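Side-chain contacts in inositol-1-monophosphatase (Nostoc sp., PDB 5ZHH), which probably hydrolyses the phosphate ester of inositol monophosphates, releasing inositol and inorganic phosphate: residues S146-L151 and R202-W207; G227-A232 and S251-L256; T231-T236 and R258-V263. All coordinates share one frame; numbering follows the deposited sequence.

Interaction 1. Residues S146-L151 and R202-W207; sequences SDTSEL and RVDGYW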
loop_
_atom_site.group_PDB
_atom_site.type_symbol
_atom_site.label_atom_id
_atom_site.label_comp_id
_atom_site.label_asym_id
_atom_site.label_seq_id
_atom_site.Cartn_x
_atom_site.Cartn_y
_atom_site.Cartn_z
ATOM N N SER A 146 -3.870 6.875 24.306
ATOM C CA SER A 146 -2.557 6.932 24.925
ATOM C C SER A 146 -2.664 6.922 26.451
ATOM O O SER A 146 -3.738 7.094 27.036
ATOM C CB SER A 146 -1.817 8.185 24.470
ATOM O OG SER A 146 -2.446 9.336 25.008
ATOM N N ASP A 147 -1.514 6.759 27.102
ATOM C CA ASP A 147 -1.422 6.753 28.554
ATOM C C ASP A 147 -0.950 8.076 29.107
ATOM O O ASP A 147 -0.827 8.212 30.327
ATOM C CB ASP A 147 -0.496 5.634 29.042
ATOM C CG ASP A 147 -1.072 4.247 28.831
ATOM O OD1 ASP A 147 -2.290 4.073 29.045
ATOM O OD2 ASP A 147 -0.299 3.321 28.462
ATOM N N THR A 148 -0.685 9.051 28.238
ATOM C CA THR A 148 -0.141 10.331 28.668
ATOM C C THR A 148 -1.010 10.945 29.760
ATOM O O THR A 148 -2.226 11.095 29.599
ATOM C CB THR A 148 -0.050 11.288 27.479
ATOM O OG1 THR A 148 0.625 10.636 26.394
ATOM C CG2 THR A 148 0.710 12.550 27.871
ATOM N N SER A 149 -0.372 11.302 30.873
ATOM C CA SER A 149 -1.066 11.850 32.025
ATOM C C SER A 149 -0.683 13.284 32.360
ATOM O O SER A 149 -1.414 13.930 33.118
ATOM C CB SER A 149 -0.837 10.959 33.261
ATOM O OG SER A 149 0.544 10.793 33.545
ATOM N N GLU A 150 0.444 13.788 31.858
ATOM C CA GLU A 150 0.898 15.145 32.134
ATOM C C GLU A 150 0.687 16.017 30.903
ATOM O O GLU A 150 1.065 15.631 29.790
ATOM C CB GLU A 150 2.373 15.158 32.529
ATOM C CG GLU A 150 2.687 14.340 33.760
ATOM C CD GLU A 150 4.175 14.259 34.020
ATOM O OE1 GLU A 150 4.843 15.313 33.969
ATOM O OE2 GLU A 150 4.682 13.137 34.234
ATOM N N LEU A 151 0.124 17.207 31.114
ATOM C CA LEU A 151 -0.093 18.127 30.004
ATOM C C LEU A 151 1.227 18.527 29.353
ATOM O O LEU A 151 1.318 18.616 28.124
ATOM C CB LEU A 151 -0.862 19.354 30.495
ATOM C CG LEU A 151 -1.727 20.141 29.514
ATOM C CD1 LEU A 151 -2.617 19.224 28.692
ATOM C CD2 LEU A 151 -2.575 21.151 30.288
ATOM N N ARG A 202 -2.340 8.743 18.681
ATOM C CA ARG A 202 -1.356 9.567 17.985
ATOM C C ARG A 202 -1.283 10.976 18.562
ATOM O O ARG A 202 -0.257 11.649 18.426
ATOM C CB ARG A 202 -1.692 9.632 16.500
ATOM C CG ARG A 202 -1.415 8.315 15.759
ATOM C CD ARG A 202 -2.099 8.313 14.408
ATOM N NE ARG A 202 -1.903 7.048 13.702
ATOM C CZ ARG A 202 -2.336 6.807 12.469
ATOM N NH1 ARG A 202 -2.116 5.626 11.907
ATOM N NH2 ARG A 202 -2.995 7.742 11.802
ATOM N N VAL A 203 -2.371 11.449 19.164
ATOM C CA VAL A 203 -2.371 12.645 19.991
ATOM C C VAL A 203 -3.077 12.291 21.288
ATOM O O VAL A 203 -3.763 11.275 21.390
ATOM C CB VAL A 203 -3.051 13.852 19.308
ATOM C CG1 VAL A 203 -2.263 14.291 18.090
ATOM C CG2 VAL A 203 -4.464 13.505 18.905
ATOM N N ASP A 204 -2.903 13.149 22.288
ATOM C CA ASP A 204 -3.480 12.896 23.596
ATOM C C ASP A 204 -4.794 13.622 23.814
ATOM O O ASP A 204 -5.532 13.263 24.732
ATOM C CB ASP A 204 -2.477 13.291 24.685
ATOM C CG ASP A 204 -1.138 12.614 24.492
ATOM O OD1 ASP A 204 -1.100 11.358 24.434
ATOM O OD2 ASP A 204 -0.128 13.330 24.371
ATOM N N GLY A 205 -5.116 14.607 22.987
ATOM C CA GLY A 205 -6.316 15.386 23.205
ATOM C C GLY A 205 -6.567 16.336 22.059
ATOM O O GLY A 205 -5.658 16.688 21.301
ATOM N N TYR A 206 -7.822 16.750 21.956
ATOM C CA TYR A 206 -8.318 17.563 20.859
ATOM C C TYR A 206 -9.426 18.447 21.410
ATOM O O TYR A 206 -10.215 18.002 22.248
ATOM C CB TYR A 206 -8.817 16.665 19.710
ATOM C CG TYR A 206 -9.840 17.297 18.781
ATOM C CD1 TYR A 206 -9.491 18.334 17.922
ATOM C CD2 TYR A 206 -11.160 16.849 18.770
ATOM C CE1 TYR A 206 -10.433 18.902 17.070
ATOM C CE2 TYR A 206 -12.104 17.414 17.928
ATOM C CZ TYR A 206 -11.738 18.434 17.088
ATOM O OH TYR A 206 -12.679 19.002 16.262
ATOM N N TRP A 207 -9.444 19.713 20.998
ATOM C CA TRP A 207 -10.548 20.600 21.333
ATOM C C TRP A 207 -10.824 21.500 20.141
ATOM O O TRP A 207 -9.920 21.802 19.359
ATOM C CB TRP A 207 -10.265 21.440 22.591
ATOM C CG TRP A 207 -9.473 22.679 22.324
ATOM C CD1 TRP A 207 -9.962 23.949 22.139
ATOM C CD2 TRP A 207 -8.051 22.774 22.199
ATOM N NE1 TRP A 207 -8.926 24.825 21.916
ATOM C CE2 TRP A 207 -7.743 24.132 21.949
ATOM C CE3 TRP A 207 -7.004 21.847 22.288
ATOM C CZ2 TRP A 207 -6.434 24.583 21.770
ATOM C CZ3 TRP A 207 -5.704 22.294 22.108
ATOM C CH2 TRP A 207 -5.430 23.656 21.855
HETATM O O HOH W 1 -5.013 9.186 22.939
#
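Ser146 and Thr148 both give their hydroxyls to one carboxylate oxygen, OD1 of Asp204. These two hydrogen bonds carry the direct contact. Ser146 OG lies 2.5 Å from Asp204 OD1, a very short bond. Thr148 OG1 donates to Asp204 OD1 at 2.7 Å and comes from above the carboxylate plane, 55° out of it. Asp204 CG is anti to its carbonyl carbon (chi1 -54°), which carries the carboxylate over to the two hydroxyls. The Thr148 and Asp204 side chains cross at about a right angle, and CG2 of Thr148 lies 3.7 Å from Asp204 OD2.

A water adds an indirect link. Ser146 N donates to water 1 at 2.9 Å, and the water donates in turn to Val203 O.

Asp204 is buried, and its negative charge is probably eased by several donors. OD2 accepts from the backbone N of Leu155. Ser146 OG and Thr148 O are both held by the side-chain amide of Asn249. His97 of a second subunit also packs on Asp204.

The buried aspartate thus pins the loop between strands 141-142 and 156-158 to the residue just ahead of strand 205-208, a central strand of the five-stranded mixed sheet in this inositol monophosphatase fold.

Interaction 2. Residues G227-A232 and S251-L256; sequences GGKVTA and SIHDNL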
loop_
_atom_site.group_PDB
_atom_site.type_symbol
_atom_site.label_atom_id
_atom_site.label_comp_id
_atom_site.label_asym_id
_atom_site.label_seq_id
_atom_site.Cartn_x
_atom_site.Cartn_y
_atom_site.Cartn_z
ATOM N N GLY A 227 -11.417 4.063 24.753
ATOM C CA GLY A 227 -11.038 4.349 26.116
ATOM C C GLY A 227 -10.909 5.816 26.456
ATOM O O GLY A 227 -10.459 6.133 27.564
ATOM N N GLY A 228 -11.304 6.716 25.552
ATOM C CA GLY A 228 -11.171 8.143 25.768
ATOM C C GLY A 228 -12.416 8.771 26.368
ATOM O O GLY A 228 -13.367 8.094 26.766
ATOM N N LYS A 229 -12.404 10.110 26.419
ATOM C CA LYS A 229 -13.456 10.879 27.072
ATOM C C LYS A 229 -13.775 12.135 26.265
ATOM O O LYS A 229 -12.868 12.819 25.780
ATOM C CB LYS A 229 -13.030 11.260 28.496
ATOM C CG LYS A 229 -14.094 11.935 29.322
ATOM C CD LYS A 229 -13.632 12.088 30.769
ATOM C CE LYS A 229 -14.604 12.938 31.570
ATOM N NZ LYS A 229 -14.277 12.951 33.026
ATOM N N VAL A 230 -15.066 12.441 26.133
ATOM C CA VAL A 230 -15.539 13.569 25.330
ATOM C C VAL A 230 -16.551 14.368 26.144
ATOM O O VAL A 230 -17.569 13.818 26.581
ATOM C CB VAL A 230 -16.171 13.113 24.004
ATOM C CG1 VAL A 230 -16.573 14.321 23.172
ATOM C CG2 VAL A 230 -15.220 12.231 23.232
ATOM N N THR A 231 -16.278 15.663 26.341
ATOM C CA THR A 231 -17.140 16.548 27.121
ATOM C C THR A 231 -17.144 17.939 26.496
ATOM O O THR A 231 -16.497 18.192 25.474
ATOM C CB THR A 231 -16.663 16.670 28.575
ATOM O OG1 THR A 231 -15.381 17.311 28.586
ATOM C CG2 THR A 231 -16.536 15.305 29.236
ATOM N N ALA A 232 -17.853 18.863 27.147
ATOM C CA ALA A 232 -17.666 20.284 26.886
ATOM C C ALA A 232 -16.321 20.742 27.455
ATOM O O ALA A 232 -15.609 19.986 28.118
ATOM C CB ALA A 232 -18.806 21.100 27.501
ATOM N N SER A 251 -6.950 10.576 30.566
ATOM C CA SER A 251 -5.989 10.837 31.635
ATOM C C SER A 251 -5.599 12.309 31.738
ATOM O O SER A 251 -5.360 12.795 32.848
ATOM C CB SER A 251 -4.746 9.964 31.448
ATOM O OG SER A 251 -5.117 8.597 31.345
ATOM N N ILE A 252 -5.528 13.041 30.622
ATOM C CA ILE A 252 -5.249 14.478 30.692
ATOM C C ILE A 252 -6.529 15.304 30.628
ATOM O O ILE A 252 -6.461 16.530 30.517
ATOM C CB ILE A 252 -4.259 14.953 29.609
ATOM C CG1 ILE A 252 -4.817 14.706 28.202
ATOM C CG2 ILE A 252 -2.875 14.342 29.806
ATOM C CD1 ILE A 252 -4.123 15.548 27.139
ATOM N N HIS A 253 -7.696 14.662 30.679
ATOM C CA HIS A 253 -8.942 15.386 30.440
ATOM C C HIS A 253 -9.124 16.525 31.437
ATOM O O HIS A 253 -9.430 17.658 31.050
ATOM C CB HIS A 253 -10.135 14.433 30.510
ATOM C CG HIS A 253 -11.327 14.933 29.759
ATOM N ND1 HIS A 253 -11.524 14.668 28.420
ATOM C CD2 HIS A 253 -12.345 15.742 30.139
ATOM C CE1 HIS A 253 -12.634 15.262 28.016
ATOM N NE2 HIS A 253 -13.147 15.927 29.037
ATOM N N ASP A 254 -8.945 16.242 32.730
ATOM C CA ASP A 254 -9.133 17.281 33.738
ATOM C C ASP A 254 -8.090 18.380 33.602
ATOM O O ASP A 254 -8.389 19.555 33.846
ATOM C CB ASP A 254 -9.096 16.671 35.142
ATOM C CG ASP A 254 -7.797 15.932 35.430
ATOM O OD1 ASP A 254 -7.132 15.484 34.467
ATOM O OD2 ASP A 254 -7.444 15.789 36.626
ATOM N N ASN A 255 -6.857 18.018 33.238
ATOM C CA ASN A 255 -5.801 19.015 33.101
ATOM C C ASN A 255 -6.068 19.924 31.910
ATOM O O ASN A 255 -5.913 21.146 32.001
ATOM C CB ASN A 255 -4.447 18.329 32.942
ATOM C CG ASN A 255 -4.100 17.422 34.113
ATOM O OD1 ASN A 255 -3.705 16.275 33.912
ATOM N ND2 ASN A 255 -4.234 17.928 35.331
ATOM N N LEU A 256 -6.474 19.345 30.781
ATOM C CA LEU A 256 -6.772 20.160 29.610
ATOM C C LEU A 256 -8.010 21.018 29.842
ATOM O O LEU A 256 -8.052 22.183 29.429
ATOM C CB LEU A 256 -6.938 19.259 28.383
ATOM C CG LEU A 256 -7.174 19.920 27.024
ATOM C CD1 LEU A 256 -6.218 21.077 26.796
ATOM C CD2 LEU A 256 -7.017 18.871 25.922
#
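The imidazole of His253 meets Lys229 with a face and Thr231 with an edge. The aliphatic chain of Lys229 crosses the histidine side chain at about a right angle. Its CG sits over the ring centre, 3.9 Å from the centroid of His253, and makes a CH-pi contact 12° off the ring normal. CG of Lys229 is anti to the backbone N (chi1 -174°) and the chain stays extended beyond it. The methylenes therefore pass across the ring, with CE of Lys229 reaching 3.9 Å from CD2 of His253.

The Thr231 and His253 side chains point at each other, and the hydroxyl meets the ring at its edge. NE2 of His253 donates to Thr231 OG1 at 2.7 Å, and the oxygen lies 1° out of the ring plane. The same hydroxyl donates to Ala232 O at 2.7 Å, in the carbonyl plane and on a lone pair. At the other ring nitrogen, ND1 is hydrogen-bonded to Thr248 OG1 on strand 245-248.

With an alanine here instead of His253, Thr231 OG1 would probably lose its donor, Thr248 OG1 its ring partner, and the Lys229 methylenes the face they lie on.

The contact ties edge strand 229-231 to the first turn of helix 253-261. NE2 acts as donor and so carries a proton. Thr231 OG1 accepts from it and donates on to Ala232 O, its position set by both bonds. Bonds at both ring nitrogens are likely to fix the rotation of this buried imidazole.

Interaction 3. Residues T231-T236 and R258-V263; sequences TAYDST and RALMQV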
loop_
_atom_site.group_PDB
_atom_site.type_symbol
_atom_site.label_atom_id
_atom_site.label_comp_id
_atom_site.label_asym_id
_atom_site.label_seq_id
_atom_site.Cartn_x
_atom_site.Cartn_y
_atom_site.Cartn_z
ATOM N N THR A 231 -16.278 15.663 26.341
ATOM C CA THR A 231 -17.140 16.548 27.121
ATOM C C THR A 231 -17.144 17.939 26.496
ATOM O O THR A 231 -16.497 18.192 25.474
ATOM C CB THR A 231 -16.663 16.670 28.575
ATOM O OG1 THR A 231 -15.381 17.311 28.586
ATOM C CG2 THR A 231 -16.536 15.305 29.236
ATOM N N ALA A 232 -17.853 18.863 27.147
ATOM C CA ALA A 232 -17.666 20.284 26.886
ATOM C C ALA A 232 -16.321 20.742 27.455
ATOM O O ALA A 232 -15.609 19.986 28.118
ATOM C CB ALA A 232 -18.806 21.100 27.501
ATOM N N TYR A 233 -15.964 21.999 27.172
ATOM C CA TYR A 233 -14.681 22.519 27.642
ATOM C C TYR A 233 -14.560 22.423 29.162
ATOM O O TYR A 233 -13.479 22.122 29.686
ATOM C CB TYR A 233 -14.484 23.969 27.200
ATOM C CG TYR A 233 -14.109 24.205 25.745
ATOM C CD1 TYR A 233 -14.341 23.246 24.748
ATOM C CD2 TYR A 233 -13.533 25.411 25.367
ATOM C CE1 TYR A 233 -13.991 23.505 23.413
ATOM C CE2 TYR A 233 -13.197 25.676 24.057
ATOM C CZ TYR A 233 -13.424 24.728 23.082
ATOM O OH TYR A 233 -13.074 25.034 21.781
ATOM N N ASP A 234 -15.651 22.678 29.890
ATOM C CA ASP A 234 -15.614 22.702 31.350
ATOM C C ASP A 234 -15.882 21.343 31.980
ATOM O O ASP A 234 -16.086 21.272 33.199
ATOM C CB ASP A 234 -16.614 23.727 31.900
ATOM C CG ASP A 234 -18.058 23.401 31.547
ATOM O OD1 ASP A 234 -18.318 22.351 30.931
ATOM O OD2 ASP A 234 -18.945 24.205 31.890
ATOM N N SER A 235 -15.888 20.273 31.182
ATOM C CA SER A 235 -16.086 18.885 31.589
ATOM C C SER A 235 -17.535 18.554 31.932
ATOM O O SER A 235 -17.806 17.434 32.369
ATOM C CB SER A 235 -15.192 18.476 32.768
ATOM O OG SER A 235 -13.830 18.475 32.383
ATOM N N THR A 236 -18.474 19.478 31.747
ATOM C CA THR A 236 -19.875 19.093 31.753
ATOM C C THR A 236 -20.167 18.328 30.459
ATOM O O THR A 236 -19.353 18.348 29.533
ATOM C CB THR A 236 -20.767 20.326 31.894
ATOM O OG1 THR A 236 -20.596 21.182 30.758
ATOM C CG2 THR A 236 -20.427 21.092 33.177
ATOM N N ARG A 258 -9.003 22.267 32.693
ATOM C CA ARG A 258 -8.563 23.379 33.534
ATOM C C ARG A 258 -7.860 24.452 32.706
ATOM O O ARG A 258 -8.128 25.649 32.861
ATOM C CB ARG A 258 -7.640 22.878 34.651
ATOM C CG ARG A 258 -7.024 24.044 35.448
ATOM C CD ARG A 258 -6.118 23.597 36.591
ATOM N NE ARG A 258 -4.792 23.152 36.167
ATOM C CZ ARG A 258 -3.745 23.960 36.026
ATOM N NH1 ARG A 258 -3.865 25.264 36.244
ATOM N NH2 ARG A 258 -2.573 23.455 35.640
ATOM N N ALA A 259 -6.954 24.039 31.816
ATOM C CA ALA A 259 -6.263 25.004 30.964
ATOM C C ALA A 259 -7.251 25.790 30.109
ATOM O O ALA A 259 -7.112 27.009 29.946
ATOM C CB ALA A 259 -5.234 24.295 30.089
ATOM N N LEU A 260 -8.272 25.112 29.581
ATOM C CA LEU A 260 -9.295 25.791 28.785
ATOM C C LEU A 260 -10.123 26.760 29.631
ATOM O O LEU A 260 -10.634 27.757 29.105
ATOM C CB LEU A 260 -10.181 24.753 28.090
ATOM C CG LEU A 260 -9.448 23.968 26.995
ATOM C CD1 LEU A 260 -10.298 22.814 26.441
ATOM C CD2 LEU A 260 -8.997 24.894 25.868
ATOM N N MET A 261 -10.302 26.470 30.922
ATOM C CA MET A 261 -11.020 27.365 31.825
ATOM C C MET A 261 -10.178 28.542 32.284
ATOM O O MET A 261 -10.703 29.430 32.967
ATOM C CB MET A 261 -11.507 26.611 33.066
ATOM C CG MET A 261 -12.540 25.519 32.796
ATOM S SD MET A 261 -14.031 26.157 32.012
ATOM C CE MET A 261 -13.683 25.903 30.267
ATOM N N GLN A 262 -8.891 28.554 31.963
ATOM C CA GLN A 262 -7.965 29.562 32.467
ATOM C C GLN A 262 -7.155 30.151 31.327
ATOM O O GLN A 262 -5.953 30.401 31.456
ATOM C CB GLN A 262 -7.054 28.967 33.539
ATOM C CG GLN A 262 -7.807 28.331 34.706
ATOM C CD GLN A 262 -6.887 27.665 35.703
ATOM O OE1 GLN A 262 -5.769 27.280 35.367
ATOM N NE2 GLN A 262 -7.358 27.506 36.936
ATOM N N VAL A 263 -7.801 30.381 30.189
ATOM C CA VAL A 263 -7.105 30.866 29.003
ATOM C C VAL A 263 -6.879 32.367 29.134
ATOM O O VAL A 263 -7.848 33.131 29.244
ATOM C CB VAL A 263 -7.891 30.536 27.724
ATOM C CG1 VAL A 263 -7.195 31.128 26.507
ATOM C CG2 VAL A 263 -8.034 29.027 27.577
#
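Met261 reaches from the 258-263 segment to the turn at Tyr233 and Asp234. Its CB and CG serve as the arm, with CG anti to the carbonyl carbon (chi1 -64°). The chain then bends at chi2 and chi3 and brings its end back toward the turn. SD comes first, 3.5 Å from CB of Asp234, and also lies 3.9 Å from CA of Asp234. The methyl CE goes further, to 3.7 Å from CB of Tyr233. It rests as well against the backbone carbon of Tyr233, 3.8 Å from C.

Leu260, one residue earlier, takes the Tyr233 ring. Its CD1 stands over one face, 4.1 Å from CG of Tyr233 and offset toward the rim. The two side chains cross at about a right angle. Trp207 also meets the Tyr233 ring, with the planes at about 80°.

The turn has its own polar bracing. Residues Ala232 to Ser235 form a type I beta turn. Asp234 OD1 accepts from Thr236 N at 3.0 Å, an Asx turn, and the hydroxyl of Thr236 adds a bond on the syn lone pair of OD1. Ser257 of the helix binds Tyr233 O and the hydroxyl of Ser235.

Across the two segments the contact is apolar, without a hydrogen bond. Leu260 and Met261 meet carbon atoms of Tyr233 and Asp234, while the Asp234 carboxylate leads away from the helix. Its OD1 braces the turn through Thr236, which probably spreads part of its negative charge. Dispersion and the hydrophobic effect probably hold these side chains together, and the hydrogen bonds of Ser257 add the polar part of the hold.

How the interactions relate
Both segments of interaction 1 come earlier in the chain than those of interactions 2 and 3, which overlap at Thr231 and Ala232 and both use helix 253-261. The centres of interactions 1 and 2 lie about 9 Å apart, those of 2 and 3 about 10 Å, and those of 1 and 3 about 15 Å. Interactions 1 and 2 reach the same five-stranded mixed sheet, through strands 205-208 and 229-231, and meet where Thr148 O packs on Ile252 CG2. Interactions 1 and 3 touch through Trp207 and Tyr233. Together they join the 146-151 loop, the five-stranded sheet, the 231-236 turn and helix 253-261.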